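Local coordinates for protein nitrite transporter NirC (PDB 4FC4) that carries nitrite into and out of the cell across the cytoplasmic membrane, as a pentameric channel protein of the formate/nitrite transporter family, at residues B[5-9]-B[169-173]; B[138-142]-B[204-208]; B[148-154]-B[224-229]; B[162-166]-B[239-243]. One frame throughout, in Å; residues are numbered along the deposited sequence.

Contact 1. Residues B[5-9]-B[169-173]; sequences TINKC and WMAIR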
loop_
_atom_site.group_PDB
_atom_site.type_symbol
_atom_site.label_atom_id
_atom_site.label_comp_id
_atom_site.label_asym_id
_atom_site.label_seq_id
_atom_site.Cartn_x
_atom_site.Cartn_y
_atom_site.Cartn_z
ATOM N N THR B 5 -7.557 -26.239 -5.196
ATOM C CA THR B 5 -8.218 -25.061 -5.794
ATOM C C THR B 5 -9.307 -25.492 -6.728
ATOM O O THR B 5 -10.419 -24.935 -6.721
ATOM C CB THR B 5 -7.232 -24.182 -6.568
ATOM O OG1 THR B 5 -6.116 -23.927 -5.730
ATOM C CG2 THR B 5 -7.842 -22.842 -6.946
ATOM N N ILE B 6 -8.975 -26.491 -7.535
ATOM C CA ILE B 6 -9.910 -27.082 -8.438
ATOM C C ILE B 6 -11.133 -27.619 -7.698
ATOM O O ILE B 6 -12.261 -27.298 -8.077
ATOM C CB ILE B 6 -9.219 -28.121 -9.338
ATOM C CG1 ILE B 6 -8.446 -27.378 -10.444
ATOM C CG2 ILE B 6 -10.219 -29.091 -9.979
ATOM C CD1 ILE B 6 -7.276 -28.200 -10.925
ATOM N N ASN B 7 -10.928 -28.357 -6.615
ATOM C CA ASN B 7 -12.081 -28.864 -5.833
ATOM C C ASN B 7 -12.939 -27.781 -5.237
ATOM O O ASN B 7 -14.150 -27.918 -5.244
ATOM C CB ASN B 7 -11.680 -29.873 -4.769
ATOM C CG ASN B 7 -11.188 -31.176 -5.371
ATOM O OD1 ASN B 7 -10.343 -31.847 -4.788
ATOM N ND2 ASN B 7 -11.682 -31.520 -6.562
ATOM N N LYS B 8 -12.319 -26.708 -4.741
ATOM C CA LYS B 8 -13.054 -25.508 -4.364
ATOM C C LYS B 8 -13.899 -24.881 -5.487
ATOM O O LYS B 8 -15.063 -24.527 -5.257
ATOM C CB LYS B 8 -12.107 -24.482 -3.759
ATOM C CG LYS B 8 -11.895 -24.629 -2.259
ATOM C CD LYS B 8 -10.430 -24.433 -1.865
ATOM C CE LYS B 8 -10.300 -23.467 -0.701
ATOM N NZ LYS B 8 -8.852 -23.368 -0.393
ATOM N N CYS B 9 -13.347 -24.777 -6.701
ATOM C CA CYS B 9 -14.129 -24.276 -7.844
ATOM C C CYS B 9 -15.290 -25.174 -8.214
ATOM O O CYS B 9 -16.395 -24.722 -8.522
ATOM C CB CYS B 9 -13.248 -24.147 -9.056
ATOM S SG CYS B 9 -11.973 -22.898 -8.893
ATOM N N TRP B 169 -8.920 -16.919 -9.233
ATOM C CA TRP B 169 -8.033 -18.028 -8.936
ATOM C C TRP B 169 -7.078 -17.697 -7.818
ATOM O O TRP B 169 -7.023 -18.417 -6.798
ATOM C CB TRP B 169 -7.249 -18.341 -10.200
ATOM C CG TRP B 169 -6.361 -19.567 -10.136
ATOM C CD1 TRP B 169 -4.980 -19.603 -10.006
ATOM C CD2 TRP B 169 -6.778 -20.972 -10.227
ATOM N NE1 TRP B 169 -4.525 -20.901 -9.992
ATOM C CE2 TRP B 169 -5.554 -21.769 -10.120
ATOM C CE3 TRP B 169 -8.006 -21.624 -10.367
ATOM C CZ2 TRP B 169 -5.575 -23.161 -10.149
ATOM C CZ3 TRP B 169 -8.023 -23.016 -10.395
ATOM C CH2 TRP B 169 -6.839 -23.777 -10.292
ATOM N N MET B 170 -6.288 -16.638 -8.005
ATOM C CA MET B 170 -5.296 -16.250 -6.988
ATOM C C MET B 170 -5.942 -15.898 -5.649
ATOM O O MET B 170 -5.392 -16.173 -4.599
ATOM C CB MET B 170 -4.416 -15.109 -7.474
ATOM C CG MET B 170 -3.491 -15.436 -8.635
ATOM S SD MET B 170 -2.503 -13.977 -9.007
ATOM C CE MET B 170 -1.217 -14.185 -7.827
ATOM N N ALA B 171 -7.107 -15.249 -5.708
ATOM C CA ALA B 171 -7.896 -14.956 -4.499
ATOM C C ALA B 171 -8.295 -16.235 -3.784
ATOM O O ALA B 171 -8.153 -16.322 -2.565
ATOM C CB ALA B 171 -9.117 -14.122 -4.837
ATOM N N ILE B 172 -8.715 -17.263 -4.535
ATOM C CA ILE B 172 -9.050 -18.532 -3.888
ATOM C C ILE B 172 -7.861 -19.160 -3.171
ATOM O O ILE B 172 -8.038 -19.786 -2.119
ATOM C CB ILE B 172 -9.702 -19.525 -4.844
ATOM C CG1 ILE B 172 -11.132 -19.091 -5.117
ATOM C CG2 ILE B 172 -9.735 -20.926 -4.241
ATOM C CD1 ILE B 172 -11.759 -19.835 -6.272
ATOM N N ARG B 173 -6.653 -18.961 -3.722
ATOM C CA ARG B 173 -5.402 -19.579 -3.235
ATOM C C ARG B 173 -4.654 -18.802 -2.136
ATOM O O ARG B 173 -3.605 -19.243 -1.649
ATOM C CB ARG B 173 -4.502 -19.776 -4.433
ATOM C CG ARG B 173 -5.097 -20.828 -5.370
ATOM C CD ARG B 173 -4.403 -20.834 -6.714
ATOM N NE ARG B 173 -2.965 -21.085 -6.607
ATOM C CZ ARG B 173 -2.426 -22.296 -6.493
ATOM N NH1 ARG B 173 -3.215 -23.339 -6.463
ATOM N NH2 ARG B 173 -1.098 -22.455 -6.406
#
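T5 sets its methyl on the indole of W169 and turns its hydroxyl to R173, so one short side chain joins helix 3-22 to the end of helix 150-172 by both its branches. With CG2 anti to the backbone N and OG1 beside it (chi1 -50°), T5 CG2 stands over a face of the W169 six-membered ring, 3.5 Å from its centroid, in a CH-pi contact only 13° off the ring normal. R173 CD leans on the same face near its rim. From there the arginine chain bends at chi3, bringing NH1 within 3.0 Å of T5 OG1; NH1 donates this hydrogen bond at 143°, with the oxygen a little out of the guanidinium plane. I6 meets the indole at its edge instead, I6 CG1 lying 3.9 Å from W169 CH2. Next to the ring, I172 CG2 rests 3.8 Å from T5 CG2, and C9 SG approaches I172 CD1 to 4.0 Å while reaching W169 obliquely. The nitrogens NE1 of W169 and NE of R173 donate to the carbonyls of A75 and I74 of the second subunit, which fixes both groups from outside the chain. Within the chain, Y245 stacks with W169 and W246 packs on I6, both from helix 219-248, while F86 and L89 of helix 80-93 press on C9.

Contact 2. Residues B[138-142]-B[204-208]; sequences VHSVA and LFALS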
loop_
_atom_site.group_PDB
_atom_site.type_symbol
_atom_site.label_atom_id
_atom_site.label_comp_id
_atom_site.label_asym_id
_atom_site.label_seq_id
_atom_site.Cartn_x
_atom_site.Cartn_y
_atom_site.Cartn_z
ATOM N N VAL B 138 -17.186 8.607 -21.656
ATOM C CA VAL B 138 -18.227 7.573 -21.663
ATOM C C VAL B 138 -18.742 7.417 -23.086
ATOM O O VAL B 138 -18.848 6.293 -23.582
ATOM C CB VAL B 138 -19.382 7.860 -20.628
ATOM C CG1 VAL B 138 -20.721 7.206 -20.979
ATOM C CG2 VAL B 138 -18.992 7.443 -19.203
ATOM N N HIS B 139 -19.019 8.520 -23.772
ATOM C CA HIS B 139 -19.506 8.426 -25.188
ATOM C C HIS B 139 -18.471 8.043 -26.206
ATOM O O HIS B 139 -18.760 7.198 -27.068
ATOM C CB HIS B 139 -20.271 9.661 -25.613
ATOM C CG HIS B 139 -21.383 9.981 -24.682
ATOM N ND1 HIS B 139 -21.547 11.198 -24.134
ATOM C CD2 HIS B 139 -22.347 9.154 -24.107
ATOM C CE1 HIS B 139 -22.596 11.165 -23.290
ATOM N NE2 HIS B 139 -23.089 9.916 -23.280
ATOM N N SER B 140 -17.257 8.595 -26.114
ATOM C CA SER B 140 -16.278 8.272 -27.126
ATOM C C SER B 140 -15.744 6.838 -26.924
ATOM O O SER B 140 -15.522 6.096 -27.887
ATOM C CB SER B 140 -15.197 9.324 -27.207
ATOM O OG SER B 140 -14.571 9.465 -25.963
ATOM N N VAL B 141 -15.597 6.401 -25.682
ATOM C CA VAL B 141 -15.109 5.022 -25.457
ATOM C C VAL B 141 -16.173 3.958 -25.813
ATOM O O VAL B 141 -15.845 2.963 -26.445
ATOM C CB VAL B 141 -14.494 4.844 -24.037
ATOM C CG1 VAL B 141 -14.018 3.411 -23.776
ATOM C CG2 VAL B 141 -13.341 5.784 -23.901
ATOM N N ALA B 142 -17.445 4.201 -25.470
ATOM C CA ALA B 142 -18.546 3.246 -25.773
ATOM C C ALA B 142 -18.665 3.059 -27.261
ATOM O O ALA B 142 -18.730 1.923 -27.746
ATOM C CB ALA B 142 -19.869 3.725 -25.204
ATOM N N LEU B 204 -21.090 0.422 -19.057
ATOM C CA LEU B 204 -20.621 1.528 -19.876
ATOM C C LEU B 204 -21.665 1.793 -20.949
ATOM O O LEU B 204 -22.034 2.962 -21.201
ATOM C CB LEU B 204 -19.287 1.207 -20.515
ATOM C CG LEU B 204 -18.814 2.381 -21.351
ATOM C CD1 LEU B 204 -18.496 3.613 -20.494
ATOM C CD2 LEU B 204 -17.633 1.861 -22.140
ATOM N N PHE B 205 -22.143 0.711 -21.574
ATOM C CA PHE B 205 -23.083 0.865 -22.650
ATOM C C PHE B 205 -24.364 1.513 -22.200
ATOM O O PHE B 205 -24.960 2.277 -22.965
ATOM C CB PHE B 205 -23.328 -0.438 -23.397
ATOM C CG PHE B 205 -22.125 -0.920 -24.190
ATOM C CD1 PHE B 205 -21.328 -0.038 -24.872
ATOM C CD2 PHE B 205 -21.782 -2.266 -24.231
ATOM C CE1 PHE B 205 -20.218 -0.482 -25.585
ATOM C CE2 PHE B 205 -20.679 -2.717 -24.950
ATOM C CZ PHE B 205 -19.893 -1.821 -25.626
ATOM N N ALA B 206 -24.756 1.276 -20.939
ATOM C CA ALA B 206 -26.056 1.748 -20.461
ATOM C C ALA B 206 -25.909 3.254 -20.132
ATOM O O ALA B 206 -26.769 4.100 -20.502
ATOM C CB ALA B 206 -26.555 0.895 -19.288
ATOM N N LEU B 207 -24.794 3.587 -19.503
ATOM C CA LEU B 207 -24.429 4.966 -19.215
ATOM C C LEU B 207 -24.381 5.847 -20.472
ATOM O O LEU B 207 -24.945 6.937 -20.499
ATOM C CB LEU B 207 -23.046 4.981 -18.562
ATOM C CG LEU B 207 -22.942 4.512 -17.117
ATOM C CD1 LEU B 207 -21.478 4.543 -16.735
ATOM C CD2 LEU B 207 -23.815 5.363 -16.174
ATOM N N SER B 208 -23.697 5.398 -21.519
ATOM C CA SER B 208 -23.729 6.163 -22.736
ATOM C C SER B 208 -25.155 6.210 -23.312
ATOM O O SER B 208 -25.616 7.271 -23.804
ATOM C CB SER B 208 -22.717 5.657 -23.761
ATOM O OG SER B 208 -22.783 6.511 -24.888
#
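F205 points an edge of its ring at A142: CE1 is 3.6 Å from A142 O, which lies in the ring plane, and CD1 touches the methyl CB. From the imidazole of H139, CD2 comes within 3.5 Å of S208 CB; an edge-on approach of this ring to the serine hydroxyl is doubtful, since it rests on too short a distance. The short helical segments cross at -127°, close enough for the CA atoms of H139 and S208 to stand 5.4 Å apart. A142 and S208, both small, bring their CB atoms to 3.7 Å, consistent with the close approach of the backbones. V138 CG1, held anti to its own backbone N, reaches over the start of the serine and lies 3.5 Å from S208 N. L204 runs past V138 in the opposite sense, its CD1 4.1 Å from V138 CG2, and lays its other methyl CD2 on the backbone of A142. F46 of helix 24-51 packs on V138 and L204. No hydrogen bond links the two segments: the crossing is held by close fit of buried, mostly apolar surfaces, while H139 ND1 (weakly, to V133 O) and F205 O (from the Y217 hydroxyl) find partners outside them.

Contact 3. Residues B[148-154]-B[224-229]; sequences APATVLF and HNLLWV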
loop_
_atom_site.group_PDB
_atom_site.type_symbol
_atom_site.label_atom_id
_atom_site.label_comp_id
_atom_site.label_asym_id
_atom_site.label_seq_id
_atom_site.Cartn_x
_atom_site.Cartn_y
_atom_site.Cartn_z
ATOM N N ALA B 148 -15.711 -1.489 -33.243
ATOM C CA ALA B 148 -14.519 -2.343 -33.326
ATOM C C ALA B 148 -14.762 -3.717 -34.043
ATOM O O ALA B 148 -15.825 -4.303 -33.908
ATOM C CB ALA B 148 -13.921 -2.527 -31.907
ATOM N N PRO B 149 -13.774 -4.258 -34.791
ATOM C CA PRO B 149 -14.017 -5.599 -35.437
ATOM C C PRO B 149 -14.273 -6.795 -34.482
ATOM O O PRO B 149 -13.709 -6.863 -33.374
ATOM C CB PRO B 149 -12.699 -5.843 -36.225
ATOM C CG PRO B 149 -12.101 -4.483 -36.413
ATOM C CD PRO B 149 -12.411 -3.766 -35.103
ATOM N N ALA B 150 -15.114 -7.730 -34.900
ATOM C CA ALA B 150 -15.379 -8.961 -34.136
ATOM C C ALA B 150 -14.087 -9.613 -33.572
ATOM O O ALA B 150 -14.054 -10.093 -32.445
ATOM C CB ALA B 150 -16.100 -9.948 -35.007
ATOM N N THR B 151 -13.039 -9.608 -34.383
ATOM C CA THR B 151 -11.860 -10.396 -34.155
ATOM C C THR B 151 -11.122 -9.763 -33.010
ATOM O O THR B 151 -10.782 -10.440 -32.012
ATOM C CB THR B 151 -10.991 -10.370 -35.404
ATOM O OG1 THR B 151 -11.457 -11.383 -36.278
ATOM C CG2 THR B 151 -9.525 -10.621 -35.065
ATOM N N VAL B 152 -10.967 -8.450 -33.155
ATOM C CA VAL B 152 -10.320 -7.613 -32.185
ATOM C C VAL B 152 -11.079 -7.779 -30.880
ATOM O O VAL B 152 -10.458 -8.032 -29.822
ATOM C CB VAL B 152 -10.175 -6.127 -32.691
ATOM C CG1 VAL B 152 -9.961 -5.121 -31.542
ATOM C CG2 VAL B 152 -9.060 -6.020 -33.779
ATOM N N LEU B 153 -12.409 -7.724 -30.959
ATOM C CA LEU B 153 -13.214 -7.751 -29.723
ATOM C C LEU B 153 -13.129 -9.100 -29.020
ATOM O O LEU B 153 -13.010 -9.177 -27.789
ATOM C CB LEU B 153 -14.666 -7.328 -29.975
ATOM C CG LEU B 153 -14.855 -5.827 -30.231
ATOM C CD1 LEU B 153 -16.321 -5.484 -30.332
ATOM C CD2 LEU B 153 -14.233 -4.973 -29.141
ATOM N N PHE B 154 -13.153 -10.164 -29.810
ATOM C CA PHE B 154 -13.040 -11.513 -29.258
ATOM C C PHE B 154 -11.740 -11.703 -28.452
ATOM O O PHE B 154 -11.752 -12.092 -27.288
ATOM C CB PHE B 154 -13.083 -12.496 -30.399
ATOM C CG PHE B 154 -13.002 -13.919 -29.980
ATOM C CD1 PHE B 154 -14.180 -14.629 -29.671
ATOM C CD2 PHE B 154 -11.761 -14.575 -29.956
ATOM C CE1 PHE B 154 -14.121 -15.957 -29.275
ATOM C CE2 PHE B 154 -11.697 -15.907 -29.581
ATOM C CZ PHE B 154 -12.880 -16.605 -29.242
ATOM N N HIS B 224 -23.440 -6.062 -30.834
ATOM C CA HIS B 224 -22.202 -6.451 -31.528
ATOM C C HIS B 224 -21.023 -6.628 -30.590
ATOM O O HIS B 224 -20.393 -7.681 -30.594
ATOM C CB HIS B 224 -21.857 -5.452 -32.640
ATOM C CG HIS B 224 -20.551 -5.760 -33.325
ATOM N ND1 HIS B 224 -20.426 -6.743 -34.231
ATOM C CD2 HIS B 224 -19.304 -5.216 -33.188
ATOM C CE1 HIS B 224 -19.161 -6.805 -34.670
ATOM N NE2 HIS B 224 -18.474 -5.887 -34.030
ATOM N N ASN B 225 -20.701 -5.609 -29.793
ATOM C CA ASN B 225 -19.604 -5.736 -28.766
ATOM C C ASN B 225 -19.858 -6.839 -27.728
ATOM O O ASN B 225 -19.017 -7.706 -27.557
ATOM C CB ASN B 225 -19.357 -4.424 -28.041
ATOM C CG ASN B 225 -18.290 -4.541 -26.930
ATOM O OD1 ASN B 225 -18.557 -5.082 -25.850
ATOM N ND2 ASN B 225 -17.078 -4.017 -27.198
ATOM N N LEU B 226 -21.022 -6.813 -27.061
ATOM C CA LEU B 226 -21.397 -7.830 -26.061
ATOM C C LEU B 226 -21.308 -9.268 -26.618
ATOM O O LEU B 226 -20.786 -10.159 -25.919
ATOM C CB LEU B 226 -22.761 -7.512 -25.405
ATOM C CG LEU B 226 -22.862 -6.238 -24.533
ATOM C CD1 LEU B 226 -24.198 -6.174 -23.784
ATOM C CD2 LEU B 226 -21.705 -6.159 -23.518
ATOM N N LEU B 227 -21.737 -9.493 -27.877
ATOM C CA LEU B 227 -21.589 -10.833 -28.470
ATOM C C LEU B 227 -20.148 -11.327 -28.502
ATOM O O LEU B 227 -19.818 -12.299 -27.834
ATOM C CB LEU B 227 -22.205 -10.940 -29.861
ATOM C CG LEU B 227 -22.001 -12.299 -30.556
ATOM C CD1 LEU B 227 -22.664 -13.445 -29.769
ATOM C CD2 LEU B 227 -22.518 -12.266 -32.012
ATOM N N TRP B 228 -19.287 -10.635 -29.244
ATOM C CA TRP B 228 -17.869 -11.003 -29.331
ATOM C C TRP B 228 -17.065 -10.914 -28.024
ATOM O O TRP B 228 -16.240 -11.790 -27.738
ATOM C CB TRP B 228 -17.225 -10.283 -30.522
ATOM C CG TRP B 228 -17.975 -10.668 -31.777
ATOM C CD1 TRP B 228 -18.871 -9.891 -32.504
ATOM C CD2 TRP B 228 -17.985 -11.982 -32.440
ATOM N NE1 TRP B 228 -19.378 -10.595 -33.561
ATOM C CE2 TRP B 228 -18.884 -11.851 -33.588
ATOM C CE3 TRP B 228 -17.327 -13.196 -32.223
ATOM C CZ2 TRP B 228 -19.123 -12.917 -34.467
ATOM C CZ3 TRP B 228 -17.541 -14.251 -33.107
ATOM C CH2 TRP B 228 -18.443 -14.129 -34.197
ATOM N N VAL B 229 -17.344 -9.921 -27.193
ATOM C CA VAL B 229 -16.658 -9.814 -25.886
ATOM C C VAL B 229 -17.059 -10.956 -24.958
ATOM O O VAL B 229 -16.211 -11.567 -24.337
ATOM C CB VAL B 229 -16.827 -8.420 -25.282
ATOM C CG1 VAL B 229 -16.163 -8.303 -23.902
ATOM C CG2 VAL B 229 -16.199 -7.444 -26.273
#
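The N-terminal turn of helix 150-172, with P149 at its N-cap position, packs against helix 219-248 through A148, A150 and L153, which meet H224, W228 and their neighbours. H224 holds the approach to the turn: its NE2 donates to A148 O over 3.1 Å, the oxygen lying in the imidazole plane. The nitrogen is nearly in line with the carbonyl (171°), although the hydrogen bond itself is bent. One turn after H224, W228 takes A150 CB over a face, 3.5 Å from the centroid of the five-membered ring and just 4° off its normal. L227 CD2, of the same helix as W228, lies over the opposite face, offset toward the rim. L153 is a knob in a hole made by H224, N225, W228 and V229. Its CD1 meets N225 ND2 at 3.5 Å, its CB lies 4.0 Å from V229 CG2, and its side chain crosses that of N225 at about a right angle. The amide nitrogen of N225 is itself hydrogen-bonded to E196 OE1 and K145 O, which steadies one wall of the hole. F154 comes closest in backbone terms, its CA making a C-H...O contact with W228 O at 3.6 Å. A single knob, L153, at a steep 54° crossing thus joins the first turn of helix 150-172 to helix 219-248 in the all-helical, aquaporin-like fold of the FNT family.

Contact 4. Residues B[162-166]-B[239-243]; sequences WLVCL and VFMGL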
loop_
_atom_site.group_PDB
_atom_site.type_symbol
_atom_site.label_atom_id
_atom_site.label_comp_id
_atom_site.label_asym_id
_atom_site.label_seq_id
_atom_site.Cartn_x
_atom_site.Cartn_y
_atom_site.Cartn_z
ATOM N N TRP B 162 -8.957 -14.002 -18.985
ATOM C CA TRP B 162 -7.747 -14.623 -18.479
ATOM C C TRP B 162 -7.389 -13.917 -17.209
ATOM O O TRP B 162 -7.246 -14.561 -16.163
ATOM C CB TRP B 162 -6.606 -14.495 -19.497
ATOM C CG TRP B 162 -5.661 -15.678 -19.409
ATOM C CD1 TRP B 162 -5.608 -16.636 -18.400
ATOM C CD2 TRP B 162 -4.598 -16.047 -20.334
ATOM N NE1 TRP B 162 -4.634 -17.551 -18.634
ATOM C CE2 TRP B 162 -3.976 -17.255 -19.779
ATOM C CE3 TRP B 162 -4.141 -15.547 -21.549
ATOM C CZ2 TRP B 162 -2.924 -17.938 -20.450
ATOM C CZ3 TRP B 162 -3.070 -16.216 -22.205
ATOM C CH2 TRP B 162 -2.478 -17.374 -21.658
ATOM N N LEU B 163 -7.280 -12.581 -17.281
ATOM C CA LEU B 163 -6.754 -11.811 -16.185
ATOM C C LEU B 163 -7.767 -11.794 -15.021
ATOM O O LEU B 163 -7.397 -11.966 -13.873
ATOM C CB LEU B 163 -6.344 -10.375 -16.623
ATOM C CG LEU B 163 -4.919 -10.347 -17.167
ATOM C CD1 LEU B 163 -4.589 -9.080 -17.973
ATOM C CD2 LEU B 163 -3.917 -10.564 -16.015
ATOM N N VAL B 164 -9.044 -11.591 -15.324
ATOM C CA VAL B 164 -10.063 -11.551 -14.277
ATOM C C VAL B 164 -10.234 -12.943 -13.581
ATOM O O VAL B 164 -10.261 -13.007 -12.330
ATOM C CB VAL B 164 -11.400 -10.990 -14.818
ATOM C CG1 VAL B 164 -12.453 -10.949 -13.699
ATOM C CG2 VAL B 164 -11.142 -9.641 -15.451
ATOM N N CYS B 165 -10.345 -14.025 -14.375
ATOM C CA CYS B 165 -10.230 -15.374 -13.807
ATOM C C CYS B 165 -8.918 -15.639 -13.072
ATOM O O CYS B 165 -8.909 -16.376 -12.090
ATOM C CB CYS B 165 -10.457 -16.437 -14.852
ATOM S SG CYS B 165 -12.209 -16.499 -15.268
ATOM N N LEU B 166 -7.807 -15.061 -13.529
ATOM C CA LEU B 166 -6.572 -15.197 -12.784
ATOM C C LEU B 166 -6.699 -14.554 -11.386
ATOM O O LEU B 166 -6.193 -15.104 -10.401
ATOM C CB LEU B 166 -5.372 -14.645 -13.566
ATOM C CG LEU B 166 -4.831 -15.723 -14.536
ATOM C CD1 LEU B 166 -4.078 -15.109 -15.727
ATOM C CD2 LEU B 166 -3.993 -16.776 -13.815
ATOM N N VAL B 239 -11.267 -22.398 -21.194
ATOM C CA VAL B 239 -10.132 -23.141 -21.776
ATOM C C VAL B 239 -8.808 -22.789 -21.113
ATOM O O VAL B 239 -8.130 -23.671 -20.569
ATOM C CB VAL B 239 -10.027 -22.998 -23.318
ATOM C CG1 VAL B 239 -8.798 -23.726 -23.839
ATOM C CG2 VAL B 239 -11.256 -23.549 -24.027
ATOM N N PHE B 240 -8.433 -21.509 -21.143
ATOM C CA PHE B 240 -7.113 -21.131 -20.613
ATOM C C PHE B 240 -7.063 -21.367 -19.121
ATOM O O PHE B 240 -6.010 -21.734 -18.618
ATOM C CB PHE B 240 -6.708 -19.676 -20.871
ATOM C CG PHE B 240 -6.790 -19.239 -22.290
ATOM C CD1 PHE B 240 -6.844 -20.156 -23.356
ATOM C CD2 PHE B 240 -6.771 -17.866 -22.583
ATOM C CE1 PHE B 240 -6.913 -19.710 -24.678
ATOM C CE2 PHE B 240 -6.837 -17.421 -23.903
ATOM C CZ PHE B 240 -6.905 -18.331 -24.954
ATOM N N MET B 241 -8.171 -21.138 -18.414
ATOM C CA MET B 241 -8.153 -21.297 -16.970
ATOM C C MET B 241 -8.747 -22.632 -16.556
ATOM O O MET B 241 -8.045 -23.464 -15.977
ATOM C CB MET B 241 -8.766 -20.096 -16.217
ATOM C CG MET B 241 -7.940 -18.815 -16.310
ATOM S SD MET B 241 -6.390 -18.864 -15.407
ATOM C CE MET B 241 -7.014 -18.893 -13.715
ATOM N N GLY B 242 -10.007 -22.868 -16.882
ATOM C CA GLY B 242 -10.650 -24.137 -16.521
ATOM C C GLY B 242 -9.886 -25.340 -17.032
ATOM O O GLY B 242 -9.400 -26.207 -16.253
ATOM N N LEU B 243 -9.763 -25.413 -18.348
ATOM C CA LEU B 243 -9.157 -26.584 -18.937
ATOM C C LEU B 243 -7.654 -26.527 -18.743
ATOM O O LEU B 243 -7.042 -27.540 -18.482
ATOM C CB LEU B 243 -9.543 -26.705 -20.401
ATOM C CG LEU B 243 -10.522 -27.799 -20.785
ATOM C CD1 LEU B 243 -11.677 -27.904 -19.808
ATOM C CD2 LEU B 243 -11.003 -27.616 -22.227
HETATM O O HOH W 1 -3.774 -20.043 -17.613
#
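W162 and M241 form a Met-aromatic contact, and W162 and F240 an edge-to-face aromatic pair, where helices 150-172 and 219-248 of the FNT bundle run side by side in much the same direction. The indole of W162 is the broad surface. F240 drops an edge onto one of its faces, with the centroid of the F240 ring 4.7 Å from that of the W162 six-membered ring and the planes at 51°; F240 CB settles beside it over the five-membered ring. M241 is the bump on the next residue. Bent at both chi2 and chi3 (-70° and -68°), its chain curls into the hollow between W162, C165 and L166. M241 CG rests 3.8 Å from C165 CB, while SD comes up in the indole plane, 3.8 Å from W162 CD1. On its other contacts the sulfur lies 3.6 Å from L166 CD2, and the terminal methyl CE reaches C165 O, at 3.5 Å. M85 of helix 80-93 closes on C165 and M241. The second subunit also takes part, with F118 of that subunit edge-to-face with F240 and its A36 packing on W162. At the indole rim a single water bridges the helices: it lies in the ring plane, accepts from W162 NE1 at 2.8 Å and donates to F240 O at 3.0 Å.

Contacts 2 and 4 are buried, whereas contacts 1 and 3 are only partly buried. Contacts 3 and 4 join the same two helices, 150-172 and 219-248, at points about 19 Å apart between centres, and contact 1 sits at the end of the first of them. Contacts 1 and 4 touch, W169 CB lying 3.6 Å from M241 CE; contacts 2 and 3 meet through F205 and N225. Chemistry follows place: contacts 1 and 3 each have one direct side-chain hydrogen bond, contact 4 is bridged by water, and contact 2 has none. Contacts 1, 3 and 4 border the second subunit, while contact 2, across the chain's centre from contacts 1 and 4, touches no other chain.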